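Putative cytochrome P450 hydroxylase (Chondromyces apiculatus DSM 436, PDB 6GMF) is a haem-thiolate cytochrome P450 that probably works as a monooxygenase, using molecular oxygen to hydroxylate terpenes. Local coordinates at residues Thr102-Ile110 with Ala346-Lys354; Pro16-Arg24 with Leu307-Glu315. One frame throughout, in Å; residues are numbered along the deposited sequence.

Contact 1. Residues Thr102-Ile110 with Ala346-Lys354. With HEM (protoporphyrin IX containing Fe), chain B.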
loop_
_atom_site.group_PDB
_atom_site.type_symbol
_atom_site.label_atom_id
_atom_site.label_comp_id
_atom_site.label_asym_id
_atom_site.label_seq_id
_atom_site.Cartn_x
_atom_site.Cartn_y
_atom_site.Cartn_z
ATOM N N THR A 102 -10.187 7.607 -14.581
ATOM C CA THR A 102 -10.961 8.023 -13.408
ATOM C C THR A 102 -10.043 8.521 -12.300
ATOM O O THR A 102 -10.365 9.520 -11.634
ATOM C CB THR A 102 -11.897 6.913 -12.910
ATOM O OG1 THR A 102 -11.240 5.688 -12.584
ATOM C CG2 THR A 102 -12.941 6.585 -13.934
ATOM N N VAL A 103 -8.880 7.887 -12.176
ATOM C CA VAL A 103 -7.896 8.360 -11.224
ATOM C C VAL A 103 -7.397 9.746 -11.621
ATOM O O VAL A 103 -7.328 10.627 -10.803
ATOM C CB VAL A 103 -6.748 7.356 -11.061
ATOM C CG1 VAL A 103 -5.536 7.960 -10.346
ATOM C CG2 VAL A 103 -7.261 6.100 -10.378
ATOM N N ALA A 104 -7.021 9.939 -12.891
ATOM C CA ALA A 104 -6.435 11.221 -13.280
ATOM C C ALA A 104 -7.440 12.354 -13.049
ATOM O O ALA A 104 -7.048 13.461 -12.661
ATOM C CB ALA A 104 -5.955 11.195 -14.726
ATOM N N GLN A 105 -8.714 12.062 -13.305
ATOM C CA GLN A 105 -9.766 13.066 -13.187
ATOM C C GLN A 105 -10.001 13.452 -11.709
ATOM O O GLN A 105 -10.608 14.514 -11.460
ATOM C CB GLN A 105 -11.027 12.608 -13.911
ATOM C CG GLN A 105 -10.884 12.686 -15.434
ATOM C CD GLN A 105 -12.206 12.505 -16.141
ATOM O OE1 GLN A 105 -13.221 12.224 -15.516
ATOM N NE2 GLN A 105 -12.206 12.666 -17.461
ATOM N N LEU A 106 -9.477 12.677 -10.741
ATOM C CA LEU A 106 -9.634 13.017 -9.297
ATOM C C LEU A 106 -8.692 14.135 -8.856
ATOM O O LEU A 106 -8.870 14.651 -7.765
ATOM C CB LEU A 106 -9.343 11.769 -8.463
ATOM C CG LEU A 106 -10.439 10.714 -8.390
ATOM C CD1 LEU A 106 -9.910 9.440 -7.762
ATOM C CD2 LEU A 106 -11.629 11.230 -7.606
ATOM N N GLU A 107 -7.703 14.543 -9.667
ATOM C CA GLU A 107 -6.626 15.363 -9.138
ATOM C C GLU A 107 -7.147 16.690 -8.552
ATOM O O GLU A 107 -6.666 17.148 -7.507
ATOM C CB GLU A 107 -5.528 15.567 -10.195
ATOM C CG GLU A 107 -4.486 16.552 -9.746
ATOM C CD GLU A 107 -3.257 16.701 -10.613
ATOM O OE1 GLU A 107 -3.195 16.042 -11.644
ATOM O OE2 GLU A 107 -2.359 17.458 -10.217
ATOM N N PRO A 108 -8.069 17.432 -9.209
ATOM C CA PRO A 108 -8.575 18.665 -8.599
ATOM C C PRO A 108 -9.198 18.467 -7.209
ATOM O O PRO A 108 -8.926 19.272 -6.291
ATOM C CB PRO A 108 -9.581 19.196 -9.641
ATOM C CG PRO A 108 -8.976 18.664 -10.954
ATOM C CD PRO A 108 -8.509 17.260 -10.603
ATOM N N ARG A 109 -9.987 17.417 -7.055
ATOM C CA ARG A 109 -10.632 17.128 -5.756
ATOM C C ARG A 109 -9.571 16.719 -4.732
ATOM O O ARG A 109 -9.706 17.044 -3.598
ATOM C CB ARG A 109 -11.655 16.011 -5.924
ATOM C CG ARG A 109 -12.352 15.634 -4.630
ATOM C CD ARG A 109 -12.959 16.806 -3.897
ATOM N NE ARG A 109 -13.455 16.349 -2.611
ATOM C CZ ARG A 109 -13.472 17.066 -1.510
ATOM N NH1 ARG A 109 -13.060 18.319 -1.524
ATOM N NH2 ARG A 109 -13.888 16.529 -0.387
ATOM N N ILE A 110 -8.590 15.952 -5.157
ATOM C CA ILE A 110 -7.503 15.530 -4.251
ATOM C C ILE A 110 -6.744 16.770 -3.752
ATOM O O ILE A 110 -6.379 16.833 -2.584
ATOM C CB ILE A 110 -6.607 14.475 -4.928
ATOM C CG1 ILE A 110 -7.357 13.148 -5.092
ATOM C CG2 ILE A 110 -5.305 14.295 -4.153
ATOM C CD1 ILE A 110 -6.692 12.134 -5.977
ATOM N N ALA A 346 -1.583 1.912 -8.335
ATOM C CA ALA A 346 -0.337 2.576 -8.362
ATOM C C ALA A 346 -0.523 4.027 -8.832
ATOM O O ALA A 346 0.060 4.914 -8.232
ATOM C CB ALA A 346 0.648 1.855 -9.232
ATOM N N PRO A 347 -1.313 4.363 -9.864
ATOM C CA PRO A 347 -1.443 5.781 -10.226
ATOM C C PRO A 347 -2.130 6.649 -9.178
ATOM O O PRO A 347 -1.811 7.846 -9.050
ATOM C CB PRO A 347 -2.285 5.779 -11.507
ATOM C CG PRO A 347 -2.938 4.445 -11.534
ATOM C CD PRO A 347 -1.977 3.492 -10.833
ATOM N N LEU A 348 -3.097 6.048 -8.480
ATOM C CA LEU A 348 -3.804 6.726 -7.419
ATOM C C LEU A 348 -2.880 7.001 -6.223
ATOM O O LEU A 348 -2.867 8.067 -5.695
ATOM C CB LEU A 348 -5.053 5.941 -6.993
ATOM C CG LEU A 348 -5.858 6.654 -5.907
ATOM C CD1 LEU A 348 -6.209 8.103 -6.323
ATOM C CD2 LEU A 348 -7.098 5.844 -5.565
ATOM N N ALA A 349 -2.099 6.009 -5.781
ATOM C CA ALA A 349 -1.125 6.217 -4.717
ATOM C C ALA A 349 -0.152 7.335 -5.095
ATOM O O ALA A 349 0.184 8.198 -4.275
ATOM C CB ALA A 349 -0.363 4.936 -4.483
ATOM N N ARG A 350 0.369 7.257 -6.325
ATOM C CA ARG A 350 1.371 8.236 -6.828
ATOM C C ARG A 350 0.759 9.640 -6.871
ATOM O O ARG A 350 1.476 10.608 -6.548
ATOM C CB ARG A 350 1.877 7.815 -8.213
ATOM C CG ARG A 350 2.913 6.701 -8.182
ATOM C CD ARG A 350 3.315 6.245 -9.573
ATOM N NE ARG A 350 4.602 5.565 -9.583
ATOM C CZ ARG A 350 4.813 4.361 -10.103
ATOM N NH1 ARG A 350 3.846 3.746 -10.760
ATOM N NH2 ARG A 350 5.991 3.779 -9.966
ATOM N N LEU A 351 -0.516 9.732 -7.256
ATOM C CA LEU A 351 -1.216 11.020 -7.354
ATOM C C LEU A 351 -1.510 11.610 -5.971
ATOM O O LEU A 351 -1.262 12.773 -5.720
ATOM C CB LEU A 351 -2.526 10.799 -8.113
ATOM C CG LEU A 351 -3.359 12.053 -8.334
ATOM C CD1 LEU A 351 -2.498 13.151 -8.959
ATOM C CD2 LEU A 351 -4.564 11.730 -9.189
ATOM N N GLU A 352 -2.027 10.775 -5.043
ATOM C CA GLU A 352 -2.334 11.270 -3.693
ATOM C C GLU A 352 -1.042 11.771 -3.048
ATOM O O GLU A 352 -1.025 12.798 -2.372
ATOM C CB GLU A 352 -2.975 10.158 -2.852
ATOM C CG GLU A 352 -4.374 9.803 -3.331
ATOM C CD GLU A 352 -5.144 8.855 -2.429
ATOM O OE1 GLU A 352 -4.840 8.782 -1.239
ATOM O OE2 GLU A 352 -6.063 8.200 -2.942
ATOM N N ALA A 353 0.032 10.978 -3.206
ATOM C CA ALA A 353 1.272 11.323 -2.549
ATOM C C ALA A 353 1.829 12.618 -3.167
ATOM O O ALA A 353 2.305 13.515 -2.426
ATOM C CB ALA A 353 2.268 10.182 -2.619
ATOM N N LYS A 354 1.844 12.671 -4.499
ATOM C CA LYS A 354 2.357 13.922 -5.164
ATOM C C LYS A 354 1.567 15.126 -4.657
ATOM O O LYS A 354 2.152 16.157 -4.231
ATOM C CB LYS A 354 2.234 13.814 -6.668
ATOM C CG LYS A 354 2.671 15.065 -7.437
ATOM C CD LYS A 354 2.146 15.107 -8.838
ATOM C CE LYS A 354 0.739 15.662 -8.860
ATOM N NZ LYS A 354 0.335 16.173 -10.195
HETATM C CHA HEM B . -1.693 -4.902 -5.529
HETATM C CHB HEM B . 1.481 -2.180 -3.348
HETATM C CHC HEM B . -1.809 1.364 -3.157
HETATM C CHD HEM B . -5.103 -1.505 -4.991
HETATM C C1A HEM B . -0.519 -4.443 -4.981
HETATM C C2A HEM B . 0.679 -5.209 -5.027
HETATM C C3A HEM B . 1.584 -4.436 -4.374
HETATM C C4A HEM B . 0.930 -3.236 -3.997
HETATM C CMA HEM B . 3.019 -4.748 -4.024
HETATM C CAA HEM B . 0.928 -6.568 -5.620
HETATM C CBA HEM B . 0.469 -7.737 -4.707
HETATM C CGA HEM B . 0.850 -9.100 -5.245
HETATM O O1A HEM B . 1.581 -9.200 -6.262
HETATM O O2A HEM B . 0.473 -10.077 -4.516
HETATM C C1B HEM B . 0.871 -0.946 -3.072
HETATM C C2B HEM B . 1.520 0.197 -2.486
HETATM C C3B HEM B . 0.614 1.207 -2.408
HETATM C C4B HEM B . -0.621 0.672 -2.989
HETATM C CMB HEM B . 2.930 0.160 -2.055
HETATM C CAB HEM B . 0.751 2.640 -1.939
HETATM C CBB HEM B . 1.922 3.188 -1.900
HETATM C C1C HEM B . -2.987 0.960 -3.677
HETATM C C2C HEM B . -4.168 1.774 -3.757
HETATM C C3C HEM B . -5.100 0.903 -4.297
HETATM C C4C HEM B . -4.513 -0.370 -4.476
HETATM C CMC HEM B . -4.258 3.252 -3.508
HETATM C CAC HEM B . -6.495 1.143 -4.666
HETATM C CBC HEM B . -7.195 2.199 -4.325
HETATM C C1D HEM B . -4.429 -2.670 -5.251
HETATM C C2D HEM B . -5.111 -3.874 -5.809
HETATM C C3D HEM B . -4.156 -4.813 -5.975
HETATM C C4D HEM B . -2.905 -4.199 -5.519
HETATM C CMD HEM B . -6.598 -3.887 -6.122
HETATM C CAD HEM B . -4.356 -6.204 -6.508
HETATM C CBD HEM B . -4.079 -6.389 -8.009
HETATM C CGD HEM B . -4.189 -7.830 -8.460
HETATM O O1D HEM B . -4.350 -8.018 -9.678
HETATM O O2D HEM B . -4.088 -8.769 -7.628
HETATM N NA HEM B . -0.353 -3.219 -4.351
HETATM N NB HEM B . -0.375 -0.585 -3.350
HETATM N NC HEM B . -3.210 -0.346 -4.069
HETATM N ND HEM B . -3.101 -2.964 -5.032
HETATM FE FE HEM B . -1.737 -1.775 -4.315
HETATM O O HOH W 1 -2.215 -2.642 -2.303
#

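Contact 2. Residues Pro16-Arg24 with Leu307-Glu315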
loop_
_atom_site.group_PDB
_atom_site.type_symbol
_atom_site.label_atom_id
_atom_site.label_comp_id
_atom_site.label_asym_id
_atom_site.label_seq_id
_atom_site.Cartn_x
_atom_site.Cartn_y
_atom_site.Cartn_z
ATOM N N PRO A 16 14.639 -2.982 9.382
ATOM C CA PRO A 16 14.627 -4.282 8.723
ATOM C C PRO A 16 15.732 -4.430 7.665
ATOM O O PRO A 16 16.067 -5.542 7.269
ATOM C CB PRO A 16 13.210 -4.337 8.119
ATOM C CG PRO A 16 12.886 -2.890 7.868
ATOM C CD PRO A 16 13.486 -2.155 9.046
ATOM N N TYR A 17 16.315 -3.315 7.214
ATOM C CA TYR A 17 17.262 -3.341 6.136
ATOM C C TYR A 17 18.595 -3.976 6.545
ATOM O O TYR A 17 19.365 -4.446 5.670
ATOM C CB TYR A 17 17.448 -1.931 5.571
ATOM C CG TYR A 17 16.130 -1.341 5.179
ATOM C CD1 TYR A 17 15.497 -1.800 4.040
ATOM C CD2 TYR A 17 15.457 -0.440 5.991
ATOM C CE1 TYR A 17 14.251 -1.336 3.686
ATOM C CE2 TYR A 17 14.216 0.056 5.642
ATOM C CZ TYR A 17 13.600 -0.433 4.502
ATOM O OH TYR A 17 12.386 0.033 4.084
ATOM N N ALA A 18 18.847 -4.022 7.858
ATOM C CA ALA A 18 20.039 -4.700 8.350
ATOM C C ALA A 18 19.890 -6.228 8.175
ATOM O O ALA A 18 20.774 -6.899 7.587
ATOM C CB ALA A 18 20.275 -4.285 9.784
ATOM N N LEU A 19 18.734 -6.749 8.603
ATOM C CA LEU A 19 18.375 -8.120 8.339
ATOM C C LEU A 19 18.427 -8.401 6.830
ATOM O O LEU A 19 18.965 -9.435 6.422
ATOM C CB LEU A 19 16.988 -8.420 8.903
ATOM C CG LEU A 19 16.337 -9.710 8.405
ATOM C CD1 LEU A 19 17.027 -10.936 8.971
ATOM C CD2 LEU A 19 14.853 -9.736 8.730
ATOM N N PHE A 20 17.824 -7.522 6.016
ATOM C CA PHE A 20 17.703 -7.805 4.594
ATOM C C PHE A 20 19.096 -7.928 3.963
ATOM O O PHE A 20 19.334 -8.765 3.136
ATOM C CB PHE A 20 16.840 -6.769 3.868
ATOM C CG PHE A 20 15.399 -6.682 4.350
ATOM C CD1 PHE A 20 14.747 -7.747 4.966
ATOM C CD2 PHE A 20 14.680 -5.521 4.141
ATOM C CE1 PHE A 20 13.419 -7.647 5.345
ATOM C CE2 PHE A 20 13.361 -5.416 4.536
ATOM C CZ PHE A 20 12.721 -6.492 5.116
ATOM N N ALA A 21 20.010 -7.022 4.331
ATOM C CA ALA A 21 21.325 -7.048 3.773
ATOM C C ALA A 21 22.054 -8.323 4.183
ATOM O O ALA A 21 22.741 -8.873 3.375
ATOM C CB ALA A 21 22.084 -5.842 4.244
ATOM N N GLU A 22 21.853 -8.747 5.431
ATOM C CA GLU A 22 22.507 -9.951 5.911
ATOM C C GLU A 22 21.965 -11.154 5.135
ATOM O O GLU A 22 22.734 -12.009 4.689
ATOM C CB GLU A 22 22.342 -10.102 7.416
ATOM C CG GLU A 22 23.096 -11.298 7.981
ATOM C CD GLU A 22 24.618 -11.244 7.952
ATOM O OE1 GLU A 22 25.221 -10.454 7.162
ATOM O OE2 GLU A 22 25.210 -12.048 8.703
ATOM N N LEU A 23 20.646 -11.180 4.916
ATOM C CA LEU A 23 20.015 -12.261 4.173
ATOM C C LEU A 23 20.569 -12.305 2.744
ATOM O O LEU A 23 20.966 -13.366 2.260
ATOM C CB LEU A 23 18.497 -12.070 4.141
ATOM C CG LEU A 23 17.744 -13.041 3.239
ATOM C CD1 LEU A 23 17.952 -14.477 3.707
ATOM C CD2 LEU A 23 16.274 -12.709 3.207
ATOM N N ARG A 24 20.573 -11.158 2.047
ATOM C CA ARG A 24 21.038 -11.140 0.688
ATOM C C ARG A 24 22.478 -11.677 0.613
ATOM O O ARG A 24 22.806 -12.350 -0.359
ATOM C CB ARG A 24 20.926 -9.765 0.029
ATOM C CG ARG A 24 19.507 -9.240 -0.095
ATOM C CD ARG A 24 19.481 -8.023 -1.009
ATOM N NE ARG A 24 20.326 -6.944 -0.526
ATOM C CZ ARG A 24 20.012 -6.092 0.441
ATOM N NH1 ARG A 24 18.794 -6.035 0.965
ATOM N NH2 ARG A 24 20.967 -5.300 0.915
ATOM N N LEU A 307 10.514 -10.263 -0.676
ATOM C CA LEU A 307 10.788 -9.105 0.164
ATOM C C LEU A 307 11.022 -7.923 -0.773
ATOM O O LEU A 307 12.158 -7.706 -1.191
ATOM C CB LEU A 307 12.028 -9.355 1.012
ATOM C CG LEU A 307 11.932 -10.552 1.977
ATOM C CD1 LEU A 307 13.250 -10.738 2.717
ATOM C CD2 LEU A 307 10.818 -10.377 2.969
ATOM N N LEU A 308 9.927 -7.281 -1.171
ATOM C CA LEU A 308 10.009 -6.108 -2.065
ATOM C C LEU A 308 11.019 -5.082 -1.516
ATOM O O LEU A 308 11.779 -4.473 -2.317
ATOM C CB LEU A 308 8.628 -5.465 -2.183
ATOM C CG LEU A 308 7.515 -6.384 -2.667
ATOM C CD1 LEU A 308 6.260 -5.575 -2.797
ATOM C CD2 LEU A 308 7.867 -7.070 -3.955
ATOM N N ALA A 309 11.018 -4.877 -0.200
ATOM C CA ALA A 309 11.827 -3.805 0.386
ATOM C C ALA A 309 13.298 -4.209 0.249
ATOM O O ALA A 309 14.151 -3.361 0.069
ATOM C CB ALA A 309 11.459 -3.626 1.824
ATOM N N SER A 310 13.590 -5.499 0.458
ATOM C CA SER A 310 14.962 -6.018 0.283
ATOM C C SER A 310 15.466 -5.841 -1.151
ATOM O O SER A 310 16.606 -5.427 -1.394
ATOM C CB SER A 310 15.063 -7.439 0.686
ATOM O OG SER A 310 16.427 -7.874 0.596
ATOM N N ALA A 311 14.636 -6.218 -2.122
ATOM C CA ALA A 311 14.920 -6.073 -3.548
ATOM C C ALA A 311 15.222 -4.593 -3.838
ATOM O O ALA A 311 16.186 -4.264 -4.563
ATOM C CB ALA A 311 13.731 -6.548 -4.357
ATOM N N ASN A 312 14.442 -3.696 -3.220
ATOM C CA ASN A 312 14.552 -2.235 -3.509
ATOM C C ASN A 312 15.798 -1.651 -2.852
ATOM O O ASN A 312 16.199 -0.534 -3.177
ATOM C CB ASN A 312 13.296 -1.492 -3.074
ATOM C CG ASN A 312 12.129 -1.802 -3.975
ATOM O OD1 ASN A 312 12.346 -2.241 -5.104
ATOM N ND2 ASN A 312 10.916 -1.502 -3.517
ATOM N N ARG A 313 16.410 -2.374 -1.916
ATOM C CA ARG A 313 17.676 -1.939 -1.334
ATOM C C ARG A 313 18.847 -2.853 -1.707
ATOM O O ARG A 313 19.853 -2.910 -0.983
ATOM C CB ARG A 313 17.475 -1.774 0.158
ATOM C CG ARG A 313 16.654 -0.541 0.476
ATOM C CD ARG A 313 17.363 0.236 1.537
ATOM N NE ARG A 313 16.520 1.151 2.235
ATOM C CZ ARG A 313 16.841 1.678 3.400
ATOM N NH1 ARG A 313 18.017 1.385 3.970
ATOM N NH2 ARG A 313 15.984 2.459 3.997
ATOM N N ASP A 314 18.755 -3.506 -2.851
ATOM C CA ASP A 314 19.758 -4.441 -3.269
ATOM C C ASP A 314 20.782 -3.666 -4.092
ATOM O O ASP A 314 20.407 -3.166 -5.148
ATOM C CB ASP A 314 19.118 -5.597 -4.030
ATOM C CG ASP A 314 20.071 -6.689 -4.454
ATOM O OD1 ASP A 314 21.310 -6.422 -4.410
ATOM O OD2 ASP A 314 19.573 -7.798 -4.828
ATOM N N GLU A 315 22.033 -3.656 -3.616
ATOM C CA GLU A 315 23.145 -2.958 -4.262
ATOM C C GLU A 315 23.361 -3.437 -5.705
ATOM O O GLU A 315 23.833 -2.647 -6.548
ATOM C CB GLU A 315 24.429 -3.153 -3.445
HETATM O O HOH W 2 20.743 -2.373 1.615
HETATM O O HOH W 3 23.130 -4.775 -1.206
HETATM O O HOH W 4 22.799 -7.664 -2.061
#

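Contact 1. Residues Thr102-Ile110 with Ala346-Lys354
In the helical core of the P450 fold, Val103 and Leu351 bring the paired helices 100-105 and 107-119 against helix 346-363, the helix that follows the haem-ligating Cys343 and corresponds to helix L of the family. Val103 does the wedging. A first torsion of 166° swings CG1 away from the amide nitrogen and onto the start of the long helix, 3.6 Å from Leu348 N, where it also lies against the ring of Pro347 and the CB of Leu348. Leu351 reaches back between the helices: its CD2 comes to 3.4 Å from Val103 O, while its CD1 lies against the extended chain of Glu107, the two side chains crossing at about a right angle. Ile110 closes the apolar patch through CD1 alone, which sits 3.9 Å from Leu351 CD2 and also touches Leu348 CD1. Leu348 is thus shared, since its other methyl, CD2, is 3.9 Å from the vinyl carbon CBC of the haem. Next in the chain, Ala349 points away from helices 100-105 and 107-119, its CB 3.6 Å from HEM CAB of the other vinyl group. Lys354 bends at its third torsion (84°), which carries NZ back to Glu107 OE2 in a 3.0 Å salt bridge. NZ stands well above the carboxylate plane, about 45° out of it, and OE2 is shared with Arg111. Two cations therefore probably hold this carboxylate in its charged form, while Leu348 joins Ile110 to the haem vinyl through apolar contacts.

Contact 2. Residues Pro16-Arg24 with Leu307-Glu315
The ring of Tyr17 lies flat beneath the guanidinium of Arg313, the planes 4° apart and Arg313 CZ 3.5 Å from the centroid of the Tyr17 ring, a stacked cation-pi pair. Pro16 CG backs the opposite face, and Tyr17 OH bonds to Glu277. The guanidinium is held in turn by Asp322 at NH1 and Tyr276 O at NH2, which fixes its stacking position. Further along helix 16-26, near the N-terminus, Phe20 sets its CE2 3.8 Å from Ala309 CB and its CB 3.5 Å from Ser310 OG. Leu307, at the N-cap position of helix 308-312, reaches Leu23, with 3.6 Å between Leu23 CD2 and Leu307 CD1. Arg24 ends the row: bent at its third torsion (-59°), it places NH1 in line with Ser310 OG, a 3.0 Å bond at 161° nearly in the guanidinium plane. The same hydroxyl is also bonded to Gly41 O. Arg313 O and Asp314 CA lie over one face of the Arg24 guanidinium, with Ala21 CA and Phe20 O over the other. Two waters extend its reach and a third is held weakly; one of the two links NE to Asp314 OD1, itself 4.0 Å from Arg24 NE, while Asp314 OD2 accepts the backbone N-H of Tyr43. With an alanine here, Ser310 OG would probably lose its Arg24 donor and Asp314 the positive charge beside it. Both arginines use N-H groups, but across the contact Arg313 adds a cation-pi stack where Arg24 adds a serine bond and water links, tying helix 16-26 to the turn after helix 308-312.

How the contacts relate
The two contacts lie on opposite sides of the chain's centre, their centres 30 Å apart and their nearest atoms about 10 Å apart, without touching. Along the chain their segments alternate: 16-24, 102-110, 307-315, 346-354. Helix 308-312 and helix 346-363 are successive helices, and the stretch between them carries Cys343, the axial ligand of the haem iron. Contact 1 belongs to the helix-rich part of the P450 fold; contact 2 lies beside the sheet that contains strands 38-40 and 303-306. Leu348 and Ala349 touch the haem in contact 1, while in contact 2 it is Leu308, facing away from helix 16-26, that does, which illustrates how distant parts of a P450 chain are gathered around one haem.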